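Local coordinates for aminopeptidase C (Lactobacillus rhamnosus, PDB 4K7C), which probably acts as a cysteine aminopeptidase of the papain-like clan, releasing residues from the N-termini of peptides, at residues 295-298 with 299-302; 401-404 with 405-409. All blocks are in the same frame, centred on the assembly; numbering follows the deposited sequence.

Both contacts are local: contact 1 is the loop leading into helix 298-310 and its first turn, and contact 2 is the short helix 401-407 with its exit into strand 408-414. Their centres lie about 11 Å apart, on the same side of the chain's centre, and the two helices touch directly. Lys302 is the joint. Its NZ forms salt bridges to Asp401 OD2 and to Asp405 OD1, each at 2.8 Å, and its CG packs 3.4 Å from Phe404 CE2. Beside it, Phe301 CE2 meets Phe404 CE2 at 3.6 Å. Charge and apolar packing thus tie the two turns together within the papain-like fold, as structural contacts rather than as an identified catalytic or ligand site.

Contact 1: residues 295-298 with 299-302; sequences NLDI and DTFK
Ile298 lies across the side chains of Phe301 and Lys302, three and four residues further along the first turn of helix 298-310, where Asp297 holds the N-cap. With CG1 anti to the backbone N (chi1 -167°), Ile298 CG1 comes within 3.7 Å of Lys302 CD, and Ile298 CD1 reaches Phe301 CD2 at 3.9 Å, approaching that ring obliquely. Lys302 bends at chi3 (68°), and its NZ forms salt bridges to Asp401 and Asp405 of helix 401-407. An alanine in place of Ile298 lacks CG1 and CD1, and would probably open a gap beside Phe301 CD2 and the Lys302 CD methylene.

The backbone evidence for the turn is two bonds: Phe301 N to Asp297 O (3.0 Å) and Lys302 N to Ile298 O (2.9 Å). The cap itself is the bond from Thr300 N to Asp297 OD2 (3.2 Å), nearly straight at the hydrogen (161°) but arriving from above the carboxylate plane. Asp297 occupies two conformers, so this capping geometry describes one of them, and the very short approach of Thr300 OG1 to Asp297 OD1 in it is doubtful. Phe301 and Leu296 also touch Ile263, which packs the start of the helix against strand 260-264. Leu296 CD1 rests 4.0 Å from Thr300 CG2, the two side chains crossing at about a right angle.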
ATOM      1  N   ASN A 295      -1.184  10.676 -49.120  1.00 19.19           N
ATOM      2  CA  ASN A 295      -2.295   9.778 -48.915  1.00 19.39           C
ATOM      3  C   ASN A 295      -2.280   8.625 -49.870  1.00 21.02           C
ATOM      4  O   ASN A 295      -2.247   8.832 -51.097  1.00 23.60           O
ATOM      5  CB  ASN A 295      -3.595  10.528 -49.101  1.00 17.57           C
ATOM      6  CG  ASN A 295      -4.740   9.843 -48.380  1.00 18.64           C
ATOM      7  OD1 ASN A 295      -4.526   9.064 -47.432  1.00 20.43           O
ATOM      8  ND2 ASN A 295      -5.933  10.092 -48.816  1.00 20.94           N
ATOM      9  N   LEU A 296      -2.289   7.402 -49.334  1.00 18.83           N
ATOM     10  CA  LEU A 296      -2.301   6.178 -50.108  1.00 18.87           C
ATOM     11  C   LEU A 296      -3.352   5.217 -49.567  1.00 22.20           C
ATOM     12  O   LEU A 296      -3.694   5.258 -48.362  1.00 20.60           O
ATOM     13  CB  LEU A 296      -0.953   5.495 -50.012  1.00 20.50           C
ATOM     14  CG  LEU A 296       0.233   6.312 -50.541  1.00 19.26           C
ATOM     15  CD1 LEU A 296       1.484   5.521 -50.294  1.00 19.91           C
ATOM     16  CD2 LEU A 296       0.064   6.592 -52.059  1.00 22.47           C
ATOM     17  N   ASP A 297      -3.808   4.330 -50.448  1.00 20.53           N
ATOM     18  CA  ASP A 297      -4.721   3.251 -50.081  0.50 22.79           C
ATOM     19  C   ASP A 297      -4.067   2.325 -49.048  1.00 22.47           C
ATOM     20  O   ASP A 297      -2.846   2.205 -48.976  1.00 19.95           O
ATOM     21  CB  ASP A 297      -5.109   2.436 -51.312  0.50 23.02           C
ATOM     22  CG  ASP A 297      -3.985   1.613 -51.817  0.50 24.20           C
ATOM     23  OD1 ASP A 297      -3.084   2.192 -52.444  0.50 24.28           O
ATOM     24  OD2 ASP A 297      -3.993   0.392 -51.590  0.50 27.16           O
ATOM     25  N   ILE A 298      -4.892   1.639 -48.292  1.00 22.89           N
ATOM     26  CA  ILE A 298      -4.435   0.857 -47.130  1.00 21.87           C
ATOM     27  C   ILE A 298      -3.600  -0.307 -47.542  1.00 22.78           C
ATOM     28  O   ILE A 298      -2.648  -0.570 -46.875  1.00 21.03           O
ATOM     29  CB  ILE A 298      -5.630   0.409 -46.196  1.00 23.27           C
ATOM     30  CG1 ILE A 298      -5.156  -0.128 -44.822  1.00 20.73           C
ATOM     31  CG2 ILE A 298      -6.475  -0.641 -46.899  1.00 25.31           C
ATOM     32  CD1 ILE A 298      -4.311   0.899 -44.066  1.00 23.14           C
ATOM     33  N   ASP A 299      -3.848  -0.966 -48.666  1.00 22.28           N
ATOM     34  CA  ASP A 299      -2.940  -2.072 -49.058  1.00 23.73           C
ATOM     35  C   ASP A 299      -1.478  -1.631 -49.337  1.00 22.35           C
ATOM     36  O   ASP A 299      -0.508  -2.292 -48.929  1.00 22.69           O
ATOM     37  CB  ASP A 299      -3.514  -2.800 -50.311  1.00 24.89           C
ATOM     38  CG  ASP A 299      -4.785  -3.610 -49.972  1.00 33.93           C
ATOM     39  OD1 ASP A 299      -4.947  -4.055 -48.826  1.00 28.55           O
ATOM     40  OD2 ASP A 299      -5.602  -3.781 -50.859  1.00 36.99           O
ATOM     41  N   THR A 300      -1.359  -0.533 -50.080  1.00 22.37           N
ATOM     42  CA  THR A 300      -0.048   0.063 -50.472  1.00 22.85           C
ATOM     43  C   THR A 300       0.670   0.577 -49.198  1.00 21.66           C
ATOM     44  O   THR A 300       1.840   0.286 -48.952  1.00 22.75           O
ATOM     45  CB  THR A 300      -0.255   1.254 -51.425  1.00 21.75           C
ATOM     46  OG1 THR A 300      -1.042   0.890 -52.607  1.00 25.30           O
ATOM     47  CG2 THR A 300       1.065   1.854 -51.857  1.00 20.44           C
ATOM     48  N   PHE A 301      -0.117   1.209 -48.336  1.00 20.31           N
ATOM     49  CA  PHE A 301       0.374   1.740 -47.038  1.00 22.32           C
ATOM     50  C   PHE A 301       0.977   0.584 -46.267  1.00 23.99           C
ATOM     51  O   PHE A 301       2.132   0.664 -45.768  1.00 22.69           O
ATOM     52  CB  PHE A 301      -0.907   2.354 -46.354  1.00 24.86           C
ATOM     53  CG  PHE A 301      -0.722   3.000 -45.041  1.00 21.06           C
ATOM     54  CD1 PHE A 301      -0.875   4.388 -44.920  1.00 19.93           C
ATOM     55  CD2 PHE A 301      -0.649   2.233 -43.884  1.00 23.36           C
ATOM     56  CE1 PHE A 301      -0.835   5.019 -43.703  1.00 21.18           C
ATOM     57  CE2 PHE A 301      -0.557   2.858 -42.656  1.00 21.25           C
ATOM     58  CZ  PHE A 301      -0.692   4.239 -42.525  1.00 21.67           C
ATOM     59  N   LYS A 302       0.180  -0.480 -46.084  1.00 22.63           N
ATOM     60  CA  LYS A 302       0.663  -1.628 -45.311  1.00 22.86           C
ATOM     61  C   LYS A 302       1.860  -2.339 -45.962  1.00 22.72           C
ATOM     62  O   LYS A 302       2.798  -2.803 -45.288  1.00 19.49           O
ATOM     63  CB  LYS A 302      -0.478  -2.634 -45.087  1.00 22.22           C
ATOM     64  CG  LYS A 302      -1.412  -2.243 -43.993  1.00 23.63           C
ATOM     65  CD  LYS A 302      -2.806  -2.891 -44.090  1.00 25.48           C
ATOM     66  CE  LYS A 302      -2.749  -4.361 -43.857  1.00 21.74           C
ATOM     67  NZ  LYS A 302      -4.018  -5.081 -44.069  1.00 21.48           N
TER
HETATM   68  O   HOH W   1      -6.276  -0.881 -50.576  1.00 29.58           O

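Contact 2: residues 401-404 with 405-409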
ATOM      1  N   ASP A 401      -4.316  -7.204 -37.591  1.00 14.16           N
ATOM      2  CA  ASP A 401      -4.346  -6.609 -38.914  1.00 16.39           C
ATOM      3  C   ASP A 401      -5.699  -5.899 -39.146  1.00 15.09           C
ATOM      4  O   ASP A 401      -5.762  -4.812 -39.734  1.00 18.18           O
ATOM      5  CB  ASP A 401      -4.064  -7.663 -39.981  1.00 15.95           C
ATOM      6  CG  ASP A 401      -3.654  -6.999 -41.270  1.00 18.24           C
ATOM      7  OD1 ASP A 401      -2.733  -6.204 -41.164  1.00 18.17           O
ATOM      8  OD2 ASP A 401      -4.330  -7.187 -42.322  1.00 21.29           O
ATOM      9  N   ALA A 402      -6.820  -6.456 -38.631  1.00 16.86           N
ATOM     10  CA  ALA A 402      -8.085  -5.711 -38.747  1.00 18.60           C
ATOM     11  C   ALA A 402      -8.086  -4.378 -38.052  1.00 16.78           C
ATOM     12  O   ALA A 402      -8.695  -3.395 -38.536  1.00 19.87           O
ATOM     13  CB  ALA A 402      -9.258  -6.595 -38.286  1.00 19.61           C
ATOM     14  N   TRP A 403      -7.478  -4.350 -36.856  1.00 17.20           N
ATOM     15  CA  TRP A 403      -7.335  -3.126 -36.127  1.00 15.96           C
ATOM     16  C   TRP A 403      -6.504  -2.115 -36.899  1.00 17.76           C
ATOM     17  O   TRP A 403      -6.858  -0.966 -36.940  1.00 16.81           O
ATOM     18  CB  TRP A 403      -6.726  -3.353 -34.719  1.00 17.32           C
ATOM     19  CG  TRP A 403      -6.868  -2.181 -33.757  1.00 17.05           C
ATOM     20  CD1 TRP A 403      -7.841  -2.013 -32.806  1.00 17.22           C
ATOM     21  CD2 TRP A 403      -6.007  -1.031 -33.638  1.00 16.81           C
ATOM     22  NE1 TRP A 403      -7.618  -0.863 -32.083  1.00 15.85           N
ATOM     23  CE2 TRP A 403      -6.498  -0.248 -32.576  1.00 16.76           C
ATOM     24  CE3 TRP A 403      -4.888  -0.602 -34.340  1.00 15.54           C
ATOM     25  CZ2 TRP A 403      -5.930   0.961 -32.200  1.00 17.09           C
ATOM     26  CZ3 TRP A 403      -4.285   0.594 -33.923  1.00 16.88           C
ATOM     27  CH2 TRP A 403      -4.819   1.360 -32.882  1.00 17.81           C
ATOM     28  N   PHE A 404      -5.391  -2.554 -37.433  1.00 18.81           N
ATOM     29  CA  PHE A 404      -4.468  -1.661 -38.220  1.00 18.42           C
ATOM     30  C   PHE A 404      -5.294  -1.032 -39.377  1.00 17.55           C
ATOM     31  O   PHE A 404      -5.275   0.171 -39.582  1.00 17.95           O
ATOM     32  CB  PHE A 404      -3.370  -2.579 -38.793  1.00 18.59           C
ATOM     33  CG  PHE A 404      -2.253  -1.855 -39.443  1.00 19.91           C
ATOM     34  CD1 PHE A 404      -1.016  -1.888 -38.850  1.00 21.34           C
ATOM     35  CD2 PHE A 404      -2.431  -1.068 -40.603  1.00 20.52           C
ATOM     36  CE1 PHE A 404       0.062  -1.216 -39.413  1.00 20.75           C
ATOM     37  CE2 PHE A 404      -1.323  -0.389 -41.178  1.00 20.09           C
ATOM     38  CZ  PHE A 404      -0.088  -0.502 -40.557  1.00 19.08           C
ATOM     39  N   ASP A 405      -6.065  -1.843 -40.078  1.00 17.62           N
ATOM     40  CA  ASP A 405      -6.903  -1.337 -41.187  1.00 17.60           C
ATOM     41  C   ASP A 405      -7.776  -0.190 -40.800  1.00 18.04           C
ATOM     42  O   ASP A 405      -7.981   0.763 -41.533  1.00 19.28           O
ATOM     43  CB  ASP A 405      -7.755  -2.466 -41.828  1.00 19.17           C
ATOM     44  CG  ASP A 405      -6.940  -3.472 -42.604  1.00 22.75           C
ATOM     45  OD1 ASP A 405      -5.717  -3.285 -42.789  1.00 20.88           O
ATOM     46  OD2 ASP A 405      -7.519  -4.507 -43.011  1.00 24.29           O
ATOM     47  N   GLN A 406      -8.399  -0.313 -39.642  1.00 17.97           N
ATOM     48  CA  GLN A 406      -9.354   0.651 -39.236  1.00 17.86           C
ATOM     49  C   GLN A 406      -8.749   1.864 -38.565  1.00 16.52           C
ATOM     50  O   GLN A 406      -9.208   2.980 -38.771  1.00 17.04           O
ATOM     51  CB  GLN A 406     -10.361   0.034 -38.225  1.00 19.59           C
ATOM     52  CG  GLN A 406     -11.341  -1.051 -38.656  1.00 19.51           C
ATOM     53  CD  GLN A 406     -12.063  -0.703 -39.929  1.00 21.21           C
ATOM     54  OE1 GLN A 406     -12.598   0.394 -40.130  1.00 23.03           O
ATOM     55  NE2 GLN A 406     -12.055  -1.632 -40.800  1.00 22.34           N
ATOM     56  N   PHE A 407      -7.728   1.667 -37.708  1.00 16.27           N
ATOM     57  CA  PHE A 407      -7.372   2.668 -36.746  1.00 16.58           C
ATOM     58  C   PHE A 407      -5.954   3.248 -36.869  1.00 15.92           C
ATOM     59  O   PHE A 407      -5.612   4.189 -36.148  1.00 16.72           O
ATOM     60  CB  PHE A 407      -7.624   2.207 -35.272  1.00 16.75           C
ATOM     61  CG  PHE A 407      -9.055   1.860 -35.029  1.00 17.20           C
ATOM     62  CD1 PHE A 407     -10.055   2.803 -35.270  1.00 17.90           C
ATOM     63  CD2 PHE A 407      -9.439   0.580 -34.755  1.00 18.96           C
ATOM     64  CE1 PHE A 407     -11.409   2.470 -35.080  1.00 18.47           C
ATOM     65  CE2 PHE A 407     -10.786   0.244 -34.582  1.00 17.19           C
ATOM     66  CZ  PHE A 407     -11.766   1.204 -34.751  1.00 17.80           C
ATOM     67  N   VAL A 408      -5.178   2.703 -37.777  1.00 17.42           N
ATOM     68  CA  VAL A 408      -3.897   3.345 -38.124  1.00 16.53           C
ATOM     69  C   VAL A 408      -4.097   4.326 -39.288  1.00 18.63           C
ATOM     70  O   VAL A 408      -4.656   3.926 -40.355  1.00 20.66           O
ATOM     71  CB  VAL A 408      -2.868   2.330 -38.516  1.00 15.52           C
ATOM     72  CG1 VAL A 408      -1.517   2.982 -39.066  1.00 16.03           C
ATOM     73  CG2 VAL A 408      -2.565   1.404 -37.361  1.00 15.90           C
ATOM     74  N   TYR A 409      -3.636   5.561 -39.083  1.00 16.80           N
ATOM     75  CA  TYR A 409      -3.776   6.623 -40.045  1.00 19.76           C
ATOM     76  C   TYR A 409      -2.471   7.112 -40.676  1.00 21.02           C
ATOM     77  O   TYR A 409      -2.563   7.719 -41.736  1.00 19.75           O
ATOM     78  CB  TYR A 409      -4.467   7.810 -39.474  1.00 18.59           C
ATOM     79  CG  TYR A 409      -5.878   7.501 -38.922  1.00 20.06           C
ATOM     80  CD1 TYR A 409      -6.934   7.424 -39.761  1.00 19.76           C
ATOM     81  CD2 TYR A 409      -6.107   7.343 -37.548  1.00 20.12           C
ATOM     82  CE1 TYR A 409      -8.217   7.114 -39.338  1.00 20.81           C
ATOM     83  CE2 TYR A 409      -7.422   7.098 -37.101  1.00 20.53           C
ATOM     84  CZ  TYR A 409      -8.473   6.995 -38.001  1.00 21.78           C
ATOM     85  OH  TYR A 409      -9.756   6.738 -37.562  1.00 24.14           O
TER
HETATM   86  O   HOH W   2      -6.843  -7.170 -42.103  1.00 23.25           O
HETATM   87  O   HOH W   3     -10.751  -4.167 -40.314  1.00 21.74           O
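Phe407 sets an edge toward the face of the Trp403 indole in a T-shaped pair, with 4.8 Å between the centroids of its ring and the five-membered ring and planes inclined at 57°. Phe407 CB adds a CH-pi contact 3.6 Å from the centroid of the Trp403 six-membered ring, almost on the ring normal. A second CH-pi contact puts Val408 CG2 over one face of Phe404, 3.9 Å from its centroid. Trp403 reaches this position because its CG stands anti to the backbone N (chi1 -165°), and its NE1 is hydrogen-bonded to Gln323 O.

Backbone hydrogen bonds supply the helical frame. Asp405 N donates to Asp401 O (3.0 Å) and Phe407 N to Trp403 O (2.9 Å), while Val408 N still reaches Phe404 O at 3.1 Å although Val408 is the first residue to leave helical geometry.

Charge and water link the carboxylates. Asp401 OD2 and Asp405 OD1 lie 4.2 Å apart, a like-charge pair that the salt bridges of both to Lys302 are likely to offset; one water donates to both carboxylates. A second water links Ala402 O with Gln406 NE2, while Gln406 OE1 accepts from Arg354 NH1.

Helix 401-407 packs among its neighbours: Phe404 and Val408 pack on Phe301 of helix 298-310, Gln406 and Phe407 meet helix 351-356, and Trp403 and Val408 touch strand 315-319.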